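Long-range contacts in citrate synthase (PDB 1O7X), which belongs to the citrate synthase family of enzymes and is a largely helical protein assembled from two chains: residues Ile178-His183 with Asp265-Ile270; Lys273-Leu278 with Gly317-Ala322. One frame throughout, in Å; residues are numbered along the deposited sequence.

Contact 1: residues Ile178-His183 with Asp265-Ile270; sequences ILYTDH and DPRAKI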
# COMPACT_ATOMS: atom_id res chain seq x y z
N ILE A 178 -19.02 -14.70 3.44
CA ILE A 178 -19.28 -14.42 4.83
C ILE A 178 -18.13 -14.95 5.69
O ILE A 178 -17.70 -14.28 6.64
CB ILE A 178 -20.55 -15.15 5.35
CG1 ILE A 178 -21.75 -14.77 4.48
CG2 ILE A 178 -20.82 -14.88 6.83
CD1 ILE A 178 -22.83 -15.84 4.46
N LEU A 179 -17.69 -16.18 5.42
CA LEU A 179 -16.65 -16.76 6.27
C LEU A 179 -15.31 -16.05 6.25
O LEU A 179 -14.64 -16.15 7.29
CB LEU A 179 -16.45 -18.23 5.92
CG LEU A 179 -17.53 -19.22 6.37
CD1 LEU A 179 -17.34 -20.58 5.69
CD2 LEU A 179 -17.52 -19.37 7.88
N TYR A 180 -14.88 -15.37 5.19
CA TYR A 180 -13.55 -14.78 5.17
C TYR A 180 -13.56 -13.26 5.39
O TYR A 180 -12.52 -12.60 5.31
CB TYR A 180 -12.85 -15.07 3.86
CG TYR A 180 -11.93 -16.24 3.73
CD1 TYR A 180 -11.91 -16.96 2.53
CD2 TYR A 180 -11.09 -16.66 4.75
CE1 TYR A 180 -11.07 -18.05 2.37
CE2 TYR A 180 -10.24 -17.73 4.58
CZ TYR A 180 -10.24 -18.43 3.40
OH TYR A 180 -9.41 -19.51 3.23
N THR A 181 -14.73 -12.72 5.66
CA THR A 181 -14.94 -11.30 5.82
C THR A 181 -13.97 -10.59 6.73
O THR A 181 -13.50 -9.50 6.33
CB THR A 181 -16.40 -11.09 6.27
OG1 THR A 181 -17.22 -11.35 5.13
CG2 THR A 181 -16.67 -9.70 6.78
N ASP A 182 -13.68 -11.07 7.93
CA ASP A 182 -12.75 -10.45 8.83
C ASP A 182 -12.11 -11.45 9.78
O ASP A 182 -12.66 -12.52 10.09
CB ASP A 182 -13.39 -9.33 9.66
CG ASP A 182 -12.33 -8.37 10.14
OD1 ASP A 182 -11.70 -7.79 9.24
OD2 ASP A 182 -12.02 -8.16 11.32
N HIS A 183 -10.91 -11.09 10.25
CA HIS A 183 -10.18 -11.93 11.17
C HIS A 183 -8.87 -11.26 11.56
O HIS A 183 -7.88 -11.17 10.81
CB HIS A 183 -9.99 -13.34 10.60
CG HIS A 183 -10.02 -14.37 11.71
ND1 HIS A 183 -11.20 -14.88 12.23
CD2 HIS A 183 -9.03 -14.94 12.42
CE1 HIS A 183 -10.89 -15.71 13.20
NE2 HIS A 183 -9.59 -15.79 13.35
N ASP A 265 -10.46 -24.54 14.10
CA ASP A 265 -11.01 -23.28 13.61
C ASP A 265 -12.49 -23.46 13.31
O ASP A 265 -12.91 -24.27 12.48
CB ASP A 265 -10.23 -22.85 12.38
CG ASP A 265 -10.38 -21.46 11.82
OD1 ASP A 265 -11.43 -20.81 11.87
OD2 ASP A 265 -9.40 -20.95 11.23
N PRO A 266 -13.32 -22.61 13.92
CA PRO A 266 -14.74 -22.58 13.65
C PRO A 266 -15.05 -22.51 12.17
O PRO A 266 -15.86 -23.29 11.65
CB PRO A 266 -15.23 -21.30 14.31
CG PRO A 266 -14.05 -20.61 14.87
CD PRO A 266 -12.91 -21.58 14.90
N ARG A 267 -14.37 -21.62 11.42
CA ARG A 267 -14.73 -21.57 9.99
C ARG A 267 -14.16 -22.72 9.18
O ARG A 267 -14.52 -22.97 8.02
CB ARG A 267 -14.62 -20.13 9.56
CG ARG A 267 -13.30 -19.54 9.19
CD ARG A 267 -13.04 -18.15 9.77
NE ARG A 267 -11.67 -18.20 10.23
CZ ARG A 267 -10.53 -17.64 9.97
NH1 ARG A 267 -10.45 -16.69 9.04
NH2 ARG A 267 -9.45 -17.97 10.64
N ALA A 268 -13.31 -23.57 9.74
CA ALA A 268 -12.77 -24.75 9.07
C ALA A 268 -13.89 -25.79 9.12
O ALA A 268 -14.27 -26.49 8.18
CB ALA A 268 -11.54 -25.26 9.79
N LYS A 269 -14.54 -25.82 10.29
CA LYS A 269 -15.67 -26.72 10.54
C LYS A 269 -16.69 -26.45 9.48
O LYS A 269 -17.00 -27.40 8.77
CB LYS A 269 -16.13 -26.60 11.98
CG LYS A 269 -17.62 -26.75 12.26
CD LYS A 269 -17.92 -26.59 13.75
CE LYS A 269 -17.77 -27.92 14.48
NZ LYS A 269 -18.08 -27.80 15.94
N ILE A 270 -17.15 -25.23 9.24
CA ILE A 270 -18.11 -24.92 8.17
C ILE A 270 -17.51 -25.15 6.79
O ILE A 270 -18.18 -25.61 5.87
CB ILE A 270 -18.56 -23.45 8.29
CG1 ILE A 270 -19.05 -23.21 9.71
CG2 ILE A 270 -19.63 -23.03 7.28
CD1 ILE A 270 -19.80 -21.94 9.99
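R267 lays its guanidinium flat on the imidazole of H183, reaching it from the far side until the centres of the two groups are 3.6 Å apart and their planes differ by 10°. Each covers one face of the other in a parallel stack. The same arginine also passes Y180, where NH1 comes up at the ring edge, near the ring plane, 4.3 Å from CD2. Closer to its backbone R267 meets L179: the two side chains run alongside each other with opposed headings, and L179 CD2 lies 3.4 Å from R267 CB. The other methyl of L179, CD1, reaches I270 CG2 at 3.7 Å, so the two methyls touch residues one turn apart on the opposing helix.

The guanidinium is placed by the arginine's own bends and by D265 as a second shell. R267 CG stands between the backbone N and the carbonyl carbon (chi1 82°), and further bends at chi2 and chi3 fold the chain back toward D265. There NE donates to D265 OD1 over 3.1 Å, fairly straight at 157°; OD1 presents its syn lone pair and sits close to the guanidinium plane. R267 NH2 adds a salt bridge to D265 OD2 at 3.0 Å, a weak hydrogen bond by its angle. The backbone N of R267 reaches D265 OD1 on the anti side, tilted well out of the carboxylate plane, while OD2 receives T312 N. Such a doubly held carboxylate would limit rotation of the arginine plane and keep it facing H183. Beyond, the Y180 hydroxyl bonds to S316 and D313, holding that end of the ring.

This is an aspartate N-cap in which the capping carboxylate also pairs with an arginine in the first turn of helix 266-279; the contact joins that start to helix 167-180 and the chain following it, within the helical body of a citrate synthase.

Contact 2: residues Lys273-Leu278 with Gly317-Ala322; sequences KLALTL and GIVFYA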
# COMPACT_ATOMS: atom_id res chain seq x y z
N LYS A 273 -17.95 -28.84 5.69
CA LYS A 273 -19.33 -29.07 5.30
C LYS A 273 -19.55 -28.60 3.86
O LYS A 273 -19.91 -29.44 3.02
CB LYS A 273 -20.36 -28.36 6.18
CG LYS A 273 -20.37 -28.71 7.65
CD LYS A 273 -21.61 -28.12 8.32
CE LYS A 273 -21.28 -27.66 9.74
NZ LYS A 273 -22.33 -28.07 10.72
N LEU A 274 -19.30 -27.33 3.56
CA LEU A 274 -19.46 -26.84 2.20
C LEU A 274 -18.80 -27.74 1.16
O LEU A 274 -19.39 -27.92 0.09
CB LEU A 274 -18.92 -25.42 2.03
CG LEU A 274 -19.62 -24.27 2.73
CD1 LEU A 274 -18.68 -23.08 2.88
CD2 LEU A 274 -20.86 -23.80 1.99
N ALA A 275 -17.62 -28.31 1.40
CA ALA A 275 -16.96 -29.17 0.43
C ALA A 275 -17.69 -30.48 0.23
O ALA A 275 -17.78 -30.98 -0.90
CB ALA A 275 -15.52 -29.39 0.85
N LEU A 276 -18.30 -31.02 1.30
CA LEU A 276 -19.07 -32.25 1.20
C LEU A 276 -20.21 -31.98 0.21
O LEU A 276 -20.49 -32.78 -0.67
CB LEU A 276 -19.70 -32.75 2.49
CG LEU A 276 -18.84 -33.50 3.50
CD1 LEU A 276 -19.51 -33.51 4.87
CD2 LEU A 276 -18.55 -34.93 3.09
N THR A 277 -20.82 -30.81 0.37
CA THR A 277 -21.92 -30.35 -0.46
C THR A 277 -21.66 -30.33 -1.95
O THR A 277 -22.68 -30.43 -2.66
CB THR A 277 -22.40 -28.99 0.09
OG1 THR A 277 -23.75 -29.15 0.56
CG2 THR A 277 -22.36 -27.83 -0.88
N LEU A 278 -20.44 -30.18 -2.46
CA LEU A 278 -20.27 -30.12 -3.91
C LEU A 278 -19.33 -31.15 -4.54
O LEU A 278 -19.21 -31.15 -5.78
CB LEU A 278 -19.82 -28.72 -4.33
CG LEU A 278 -20.49 -27.48 -3.75
CD1 LEU A 278 -19.61 -26.86 -2.69
CD2 LEU A 278 -20.83 -26.45 -4.81
N GLY A 317 -9.64 -24.17 -0.02
CA GLY A 317 -9.13 -24.49 -1.36
C GLY A 317 -10.08 -25.49 -2.02
O GLY A 317 -10.52 -25.21 -3.14
N ILE A 318 -10.44 -26.58 -1.34
CA ILE A 318 -11.37 -27.54 -1.94
C ILE A 318 -12.68 -26.91 -2.36
O ILE A 318 -13.17 -27.17 -3.48
CB ILE A 318 -11.52 -28.78 -1.03
CG1 ILE A 318 -10.24 -29.61 -1.20
CG2 ILE A 318 -12.74 -29.63 -1.34
CD1 ILE A 318 -10.03 -30.67 -0.16
N VAL A 319 -13.30 -26.04 -1.57
CA VAL A 319 -14.55 -25.42 -2.04
C VAL A 319 -14.32 -24.65 -3.33
O VAL A 319 -15.04 -24.78 -4.34
CB VAL A 319 -15.17 -24.53 -0.95
CG1 VAL A 319 -16.34 -23.71 -1.43
CG2 VAL A 319 -15.56 -25.43 0.22
N PHE A 320 -13.26 -23.82 -3.32
CA PHE A 320 -12.96 -22.98 -4.49
C PHE A 320 -12.66 -23.86 -5.69
O PHE A 320 -13.18 -23.57 -6.76
CB PHE A 320 -11.87 -21.95 -4.23
CG PHE A 320 -12.13 -20.99 -3.10
CD1 PHE A 320 -11.18 -20.78 -2.12
CD2 PHE A 320 -13.32 -20.28 -3.04
CE1 PHE A 320 -11.44 -19.89 -1.09
CE2 PHE A 320 -13.57 -19.40 -2.01
CZ PHE A 320 -12.64 -19.19 -1.02
N TYR A 321 -11.86 -24.91 -5.49
CA TYR A 321 -11.52 -25.85 -6.55
C TYR A 321 -12.80 -26.53 -7.05
O TYR A 321 -13.08 -26.58 -8.24
CB TYR A 321 -10.54 -26.92 -6.10
CG TYR A 321 -10.05 -27.82 -7.22
CD1 TYR A 321 -9.16 -27.34 -8.17
CD2 TYR A 321 -10.47 -29.13 -7.33
CE1 TYR A 321 -8.71 -28.14 -9.20
CE2 TYR A 321 -10.01 -29.95 -8.36
CZ TYR A 321 -9.13 -29.45 -9.30
OH TYR A 321 -8.67 -30.25 -10.32
N ALA A 322 -13.66 -26.94 -6.13
CA ALA A 322 -14.94 -27.55 -6.49
C ALA A 322 -15.81 -26.56 -7.25
O ALA A 322 -16.54 -27.00 -8.15
CB ALA A 322 -15.62 -28.12 -5.26
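Close helix-on-helix packing, of the kind that builds the interior of this mostly helical fold, joins helix 266-279 to the short helix 316-323. Their segments run in nearly the same direction, at 28° to each other, and the axes come within 8.8 Å. Small side chains are consistent with this closeness: A275 and V319 have their CA atoms 5.1 Å apart, and one turn on, L278 is matched with A322.

V319 is central. Its CG1 lies anti to the backbone N (chi1 172°), which leaves CG2 beside that N and directed at the partner helix. That one methyl rests on the backbone between two successive residues, 3.8 Å from L274 CB and 3.7 Å from A275 N. The methyl of A275 lies alongside it and also meets I318, whose CG2 approaches A275 CB at 3.5 Å. I318 and V319 thus reach A275 with one branch each, and the alanine's lack of a longer chain lets both come in. Farther along, L278 CB faces A322 CB at 4.3 Å, a looser meeting near the backbones.

The same side chains also touch other helices. L274 meets K175 and L278 meets E169 and A172, all of helix 167-180; A275 packs on F289 and I318 on A292 of helix 283-303, and I318 also meets F226 and F229 of helix 221-232.

Every side-chain meeting between the two segments is apolar, and the backbone bonds, such as Y321 N to G317 O and A322 N to I318 O, stay within a helix. Cohesion therefore comes from dispersion and the exclusion of water; shape, in the fit of a valine methyl beside an alanine, probably does more than any directional bond to set how the helices lie.

Both contacts are buried and share helix 266-279, contact 1 using its beginning and contact 2 its later turns. Contact 1 lies nearer the centre of the chain, about 10 Å from it between centres against about 16 Å for contact 2, and the two contact centres are about 14 Å apart. Their chemistry differs: contact 1 has a charged, flat group held by directional bonds where a helix meets a loop, contact 2 plain methyl packing between two helices. Contact 1 adds apolar packing of L179 to its polar part, and that apolar side runs on into contact 2, L179 CD1 lying 4.0 Å from L274 CD1; Y180 CE1 is likewise 3.9 Å from F320 CZ.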